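Local coordinates for putative uronate isomerase (Thermotoga maritima, PDB 4NAR), which is of unestablished function but may have a lactate racemase-like activity, at residues Thr151-Ile165 against Tyr242-Ser256. Numbering follows the deposited sequence.
Sequences TVPHESTGFSGGLKI and YEGFLRAYEKACELS. With SO4 (sulfate ion), chain C; ACT (acetate ion), chain E.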
loop_
_atom_site.group_PDB
_atom_site.type_symbol
_atom_site.label_atom_id
_atom_site.label_comp_id
_atom_site.label_asym_id
_atom_site.label_seq_id
_atom_site.Cartn_x
_atom_site.Cartn_y
_atom_site.Cartn_z
ATOM N N THR A 151 -6.706 -5.887 -3.618
ATOM C CA THR A 151 -7.510 -5.230 -2.583
ATOM C C THR A 151 -7.430 -5.923 -1.224
ATOM O O THR A 151 -7.706 -7.127 -1.096
ATOM C CB THR A 151 -8.991 -5.064 -3.010
ATOM O OG1 THR A 151 -9.074 -4.189 -4.148
ATOM C CG2 THR A 151 -9.828 -4.500 -1.868
ATOM N N VAL A 152 -7.077 -5.124 -0.218
ATOM C CA VAL A 152 -6.802 -5.596 1.130
ATOM C C VAL A 152 -7.025 -4.387 2.049
ATOM O O VAL A 152 -6.947 -3.244 1.594
ATOM C CB VAL A 152 -5.339 -6.140 1.183
ATOM C CG1 VAL A 152 -4.593 -5.706 2.439
ATOM C CG2 VAL A 152 -5.320 -7.661 1.031
ATOM N N PRO A 153 -7.350 -4.614 3.332
ATOM C CA PRO A 153 -7.565 -3.434 4.183
ATOM C C PRO A 153 -6.274 -2.634 4.317
ATOM O O PRO A 153 -5.207 -3.238 4.433
ATOM C CB PRO A 153 -7.945 -4.033 5.537
ATOM C CG PRO A 153 -8.388 -5.436 5.233
ATOM C CD PRO A 153 -7.579 -5.877 4.058
ATOM N N HIS A 154 -6.366 -1.305 4.301
ATOM C CA HIS A 154 -5.176 -0.471 4.244
ATOM C C HIS A 154 -5.252 0.718 5.192
ATOM O O HIS A 154 -6.309 1.368 5.320
ATOM C CB HIS A 154 -4.949 0.002 2.809
ATOM C CG HIS A 154 -3.570 0.545 2.555
ATOM N ND1 HIS A 154 -3.225 1.858 2.808
ATOM C CD2 HIS A 154 -2.463 -0.045 2.038
ATOM C CE1 HIS A 154 -1.960 2.051 2.463
ATOM N NE2 HIS A 154 -1.476 0.914 1.996
ATOM N N GLU A 155 -4.112 1.000 5.831
ATOM C CA GLU A 155 -4.009 2.003 6.888
ATOM C C GLU A 155 -4.199 3.454 6.412
ATOM O O GLU A 155 -4.497 4.333 7.234
ATOM C CB GLU A 155 -2.646 1.890 7.586
ATOM C CG GLU A 155 -1.459 2.291 6.688
ATOM C CD GLU A 155 -1.036 1.165 5.716
ATOM O OE1 GLU A 155 -1.721 0.102 5.655
ATOM O OE2 GLU A 155 -0.006 1.330 5.009
ATOM N N SER A 156 -4.002 3.707 5.113
ATOM C CA SER A 156 -4.111 5.069 4.567
ATOM C C SER A 156 -5.289 5.250 3.600
ATOM O O SER A 156 -5.809 6.356 3.454
ATOM C CB SER A 156 -2.823 5.510 3.851
ATOM O OG SER A 156 -1.704 5.503 4.723
ATOM N N THR A 157 -5.697 4.180 2.929
ATOM C CA THR A 157 -6.759 4.296 1.926
ATOM C C THR A 157 -7.996 3.439 2.209
ATOM O O THR A 157 -8.734 3.111 1.281
ATOM C CB THR A 157 -6.233 3.938 0.520
ATOM O OG1 THR A 157 -5.772 2.575 0.516
ATOM C CG2 THR A 157 -5.086 4.871 0.127
ATOM N N GLY A 158 -8.207 3.069 3.478
ATOM C CA GLY A 158 -9.301 2.185 3.869
ATOM C C GLY A 158 -9.079 0.780 3.346
ATOM O O GLY A 158 -8.954 -0.180 4.115
ATOM N N PHE A 159 -9.030 0.655 2.026
ATOM C CA PHE A 159 -8.682 -0.596 1.359
ATOM C C PHE A 159 -7.649 -0.258 0.289
ATOM O O PHE A 159 -7.587 0.893 -0.151
ATOM C CB PHE A 159 -9.924 -1.221 0.697
ATOM C CG PHE A 159 -10.863 -1.888 1.677
ATOM C CD1 PHE A 159 -10.658 -3.221 2.056
ATOM C CD2 PHE A 159 -11.932 -1.177 2.254
ATOM C CE1 PHE A 159 -11.510 -3.847 2.984
ATOM C CE2 PHE A 159 -12.798 -1.805 3.187
ATOM C CZ PHE A 159 -12.581 -3.137 3.552
ATOM N N SER A 160 -6.846 -1.238 -0.132
ATOM C CA SER A 160 -5.958 -1.050 -1.288
ATOM C C SER A 160 -6.683 -1.475 -2.564
ATOM O O SER A 160 -7.823 -1.940 -2.509
ATOM C CB SER A 160 -4.673 -1.866 -1.146
ATOM O OG SER A 160 -4.985 -3.244 -0.988
ATOM N N GLY A 161 -6.031 -1.318 -3.712
ATOM C CA GLY A 161 -6.628 -1.729 -4.974
ATOM C C GLY A 161 -7.313 -0.602 -5.717
ATOM O O GLY A 161 -7.321 0.553 -5.267
ATOM N N GLY A 162 -7.902 -0.939 -6.858
ATOM C CA GLY A 162 -8.471 0.083 -7.717
ATOM C C GLY A 162 -7.483 1.205 -8.009
ATOM O O GLY A 162 -6.305 0.955 -8.309
ATOM N N LEU A 163 -7.957 2.446 -7.898
ATOM C CA LEU A 163 -7.138 3.595 -8.270
ATOM C C LEU A 163 -5.918 3.811 -7.356
ATOM O O LEU A 163 -5.064 4.662 -7.642
ATOM C CB LEU A 163 -8.010 4.848 -8.359
ATOM C CG LEU A 163 -9.006 4.752 -9.522
ATOM C CD1 LEU A 163 -10.112 5.825 -9.404
ATOM C CD2 LEU A 163 -8.248 4.861 -10.866
ATOM N N LYS A 164 -5.811 3.037 -6.276
ATOM C CA LYS A 164 -4.629 3.164 -5.435
ATOM C C LYS A 164 -3.359 2.769 -6.218
ATOM O O LYS A 164 -2.256 3.252 -5.937
ATOM C CB LYS A 164 -4.739 2.361 -4.135
ATOM C CG LYS A 164 -3.685 2.799 -3.101
ATOM C CD LYS A 164 -3.253 1.660 -2.153
ATOM C CE LYS A 164 -2.237 2.140 -1.081
ATOM N NZ LYS A 164 -0.801 1.961 -1.507
ATOM N N ILE A 165 -3.519 1.906 -7.217
ATOM C CA ILE A 165 -2.395 1.572 -8.063
ATOM C C ILE A 165 -1.925 2.771 -8.901
ATOM O O ILE A 165 -0.754 2.839 -9.288
ATOM C CB ILE A 165 -2.698 0.369 -8.966
ATOM C CG1 ILE A 165 -1.413 -0.096 -9.668
ATOM C CG2 ILE A 165 -3.786 0.709 -9.972
ATOM C CD1 ILE A 165 -1.476 -1.530 -10.190
ATOM N N TYR A 242 -12.288 4.584 -15.915
ATOM C CA TYR A 242 -12.421 5.163 -14.584
ATOM C C TYR A 242 -13.562 4.524 -13.787
ATOM O O TYR A 242 -13.346 4.013 -12.675
ATOM C CB TYR A 242 -12.611 6.681 -14.704
ATOM C CG TYR A 242 -12.859 7.395 -13.391
ATOM C CD1 TYR A 242 -11.805 7.684 -12.525
ATOM C CD2 TYR A 242 -14.150 7.810 -13.025
ATOM C CE1 TYR A 242 -12.024 8.347 -11.309
ATOM C CE2 TYR A 242 -14.381 8.483 -11.803
ATOM C CZ TYR A 242 -13.312 8.739 -10.954
ATOM O OH TYR A 242 -13.530 9.397 -9.761
ATOM N N GLU A 243 -14.770 4.548 -14.357
ATOM C CA GLU A 243 -15.955 4.018 -13.671
ATOM C C GLU A 243 -15.794 2.531 -13.367
ATOM O O GLU A 243 -16.340 2.027 -12.373
ATOM C CB GLU A 243 -17.233 4.229 -14.504
ATOM C CG GLU A 243 -17.564 5.679 -14.805
ATOM C CD GLU A 243 -18.053 6.444 -13.570
ATOM O OE1 GLU A 243 -18.241 5.803 -12.494
ATOM O OE2 GLU A 243 -18.253 7.689 -13.681
ATOM N N GLY A 244 -15.065 1.830 -14.235
ATOM C CA GLY A 244 -14.791 0.425 -14.019
ATOM C C GLY A 244 -13.952 0.220 -12.772
ATOM O O GLY A 244 -14.194 -0.722 -11.991
ATOM N N PHE A 245 -12.965 1.098 -12.589
ATOM C CA PHE A 245 -12.063 1.014 -11.449
ATOM C C PHE A 245 -12.878 1.116 -10.166
ATOM O O PHE A 245 -12.655 0.363 -9.212
ATOM C CB PHE A 245 -11.053 2.157 -11.492
ATOM C CG PHE A 245 -9.704 1.763 -12.006
ATOM C CD1 PHE A 245 -9.371 1.930 -13.349
ATOM C CD2 PHE A 245 -8.744 1.248 -11.133
ATOM C CE1 PHE A 245 -8.112 1.574 -13.814
ATOM C CE2 PHE A 245 -7.475 0.892 -11.592
ATOM C CZ PHE A 245 -7.156 1.064 -12.926
ATOM N N LEU A 246 -13.808 2.073 -10.158
ATOM C CA LEU A 246 -14.728 2.288 -9.040
ATOM C C LEU A 246 -15.594 1.055 -8.729
ATOM O O LEU A 246 -15.690 0.640 -7.572
ATOM C CB LEU A 246 -15.603 3.524 -9.308
ATOM C CG LEU A 246 -15.097 4.865 -8.741
ATOM C CD1 LEU A 246 -13.577 4.925 -8.628
ATOM C CD2 LEU A 246 -15.599 6.065 -9.555
ATOM N N ARG A 247 -16.213 0.470 -9.756
ATOM C CA ARG A 247 -17.049 -0.727 -9.576
ATOM C C ARG A 247 -16.254 -1.932 -9.044
ATOM O O ARG A 247 -16.637 -2.556 -8.049
ATOM C CB ARG A 247 -17.721 -1.117 -10.897
ATOM C CG ARG A 247 -18.824 -0.157 -11.372
ATOM C CD ARG A 247 -19.555 -0.742 -12.589
ATOM N NE ARG A 247 -18.663 -0.827 -13.743
ATOM C CZ ARG A 247 -18.545 0.132 -14.660
ATOM N NH1 ARG A 247 -19.282 1.236 -14.566
ATOM N NH2 ARG A 247 -17.703 -0.010 -15.677
ATOM N N ALA A 248 -15.153 -2.249 -9.728
ATOM C CA ALA A 248 -14.290 -3.370 -9.350
ATOM C C ALA A 248 -13.758 -3.224 -7.927
ATOM O O ALA A 248 -13.702 -4.215 -7.175
ATOM C CB ALA A 248 -13.134 -3.534 -10.350
ATOM N N TYR A 249 -13.389 -1.993 -7.558
ATOM C CA TYR A 249 -12.929 -1.676 -6.191
ATOM C C TYR A 249 -14.006 -1.904 -5.131
ATOM O O TYR A 249 -13.711 -2.399 -4.037
ATOM C CB TYR A 249 -12.430 -0.223 -6.096
ATOM C CG TYR A 249 -12.167 0.285 -4.684
ATOM C CD1 TYR A 249 -11.078 -0.165 -3.954
ATOM C CD2 TYR A 249 -13.011 1.215 -4.092
ATOM C CE1 TYR A 249 -10.830 0.298 -2.667
ATOM C CE2 TYR A 249 -12.777 1.690 -2.803
ATOM C CZ TYR A 249 -11.684 1.232 -2.095
ATOM O OH TYR A 249 -11.450 1.706 -0.813
ATOM N N GLU A 250 -15.244 -1.520 -5.440
ATOM C CA GLU A 250 -16.341 -1.675 -4.483
ATOM C C GLU A 250 -16.690 -3.148 -4.264
ATOM O O GLU A 250 -16.919 -3.594 -3.132
ATOM C CB GLU A 250 -17.568 -0.875 -4.920
ATOM C CG GLU A 250 -17.495 0.564 -4.467
ATOM C CD GLU A 250 -18.371 1.504 -5.294
ATOM O OE1 GLU A 250 -18.967 1.057 -6.313
ATOM O OE2 GLU A 250 -18.457 2.699 -4.915
ATOM N N LYS A 251 -16.719 -3.904 -5.353
ATOM C CA LYS A 251 -16.930 -5.331 -5.245
ATOM C C LYS A 251 -15.791 -5.949 -4.451
ATOM O O LYS A 251 -16.032 -6.764 -3.549
ATOM C CB LYS A 251 -17.028 -5.971 -6.625
ATOM C CG LYS A 251 -18.467 -6.234 -7.066
ATOM C CD LYS A 251 -18.853 -5.352 -8.268
ATOM C CE LYS A 251 -19.996 -5.970 -9.102
ATOM N NZ LYS A 251 -20.159 -5.276 -10.433
ATOM N N ALA A 252 -14.561 -5.562 -4.793
ATOM C CA ALA A 252 -13.374 -6.063 -4.106
ATOM C C ALA A 252 -13.471 -5.860 -2.597
ATOM O O ALA A 252 -13.219 -6.786 -1.823
ATOM C CB ALA A 252 -12.125 -5.384 -4.634
ATOM N N CYS A 253 -13.838 -4.649 -2.185
ATOM C CA CYS A 253 -13.907 -4.310 -0.763
ATOM C C CYS A 253 -14.937 -5.148 0.009
ATOM O O CYS A 253 -14.714 -5.514 1.175
ATOM C CB CYS A 253 -14.235 -2.827 -0.597
ATOM S SG CYS A 253 -12.893 -1.716 -1.072
ATOM N N GLU A 254 -16.064 -5.437 -0.641
ATOM C CA GLU A 254 -17.101 -6.270 -0.041
ATOM C C GLU A 254 -16.588 -7.686 0.236
ATOM O O GLU A 254 -16.880 -8.255 1.284
ATOM C CB GLU A 254 -18.361 -6.307 -0.911
ATOM C CG GLU A 254 -19.521 -7.044 -0.255
ATOM C CD GLU A 254 -19.679 -6.701 1.243
ATOM O OE1 GLU A 254 -19.957 -5.517 1.565
ATOM O OE2 GLU A 254 -19.524 -7.615 2.098
ATOM N N LEU A 255 -15.795 -8.239 -0.681
ATOM C CA LEU A 255 -15.231 -9.567 -0.466
ATOM C C LEU A 255 -14.122 -9.520 0.583
ATOM O O LEU A 255 -14.131 -10.315 1.543
ATOM C CB LEU A 255 -14.716 -10.191 -1.768
ATOM C CG LEU A 255 -14.205 -11.629 -1.550
ATOM C CD1 LEU A 255 -15.290 -12.513 -0.912
ATOM C CD2 LEU A 255 -13.665 -12.265 -2.832
ATOM N N SER A 256 -13.185 -8.583 0.403
ATOM C CA SER A 256 -12.102 -8.358 1.368
ATOM C C SER A 256 -12.605 -8.132 2.802
ATOM O O SER A 256 -12.026 -8.656 3.758
ATOM C CB SER A 256 -11.212 -7.187 0.933
ATOM O OG SER A 256 -10.514 -6.625 2.044
HETATM S S SO4 C . 0.952 -0.734 0.140
HETATM O O1 SO4 C . -0.327 -0.701 -0.601
HETATM O O2 SO4 C . 2.074 -0.748 -0.817
HETATM O O3 SO4 C . 1.114 0.430 1.028
HETATM O O4 SO4 C . 0.963 -1.966 0.935
HETATM C C ACT E . -2.437 -1.390 -5.207
HETATM O O ACT E . -3.052 -0.902 -4.241
HETATM O OXT ACT E . -3.048 -2.300 -5.795
HETATM C CH3 ACT E . -1.069 -0.903 -5.605
HETATM O O HOH W 1 -10.819 2.476 -7.410
#
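The two-stranded hairpin of 153-154 and 158-159 and the glycine-rich loop that follows it, within the lactate racemase N-terminal family region, pack against helix 241-259. Phe159 and Leu163 are the chief side chains of 151-165 here. Cys253 CB lies over one face of the Phe159 ring, 4.1 Å from its centroid. Cys253 SG approaches obliquely and comes 3.4 Å from Phe159 CG. At the ring edge, Phe159 CE1 meets Ser256 OG, which is hydrogen-bonded to His260. An alanine in place of Phe159 would probably leave Cys253 and Ser256 without their aromatic neighbour and open a gap beside the helix. Tyr249 turns its ring edge to Ser160 O, and its hydroxyl is held by Val195 O. Thr151 OG1 bonds Asn222 and packs on Ala252 CB at 3.3 Å. Away from the helix, His154 NE2 and Lys164 NZ bind a sulfate, probably from the crystallisation liquor, with Arg41 as a further partner. Leu163 meets the earlier turns of the helix. With CG anti to its carbonyl carbon (chi1 -67°), its end is brought nearer the helix, and the methyls part: CD1 touches Tyr242 and Leu246, while CD2 sits over the Phe245 ring, 3.8 Å from the centroid.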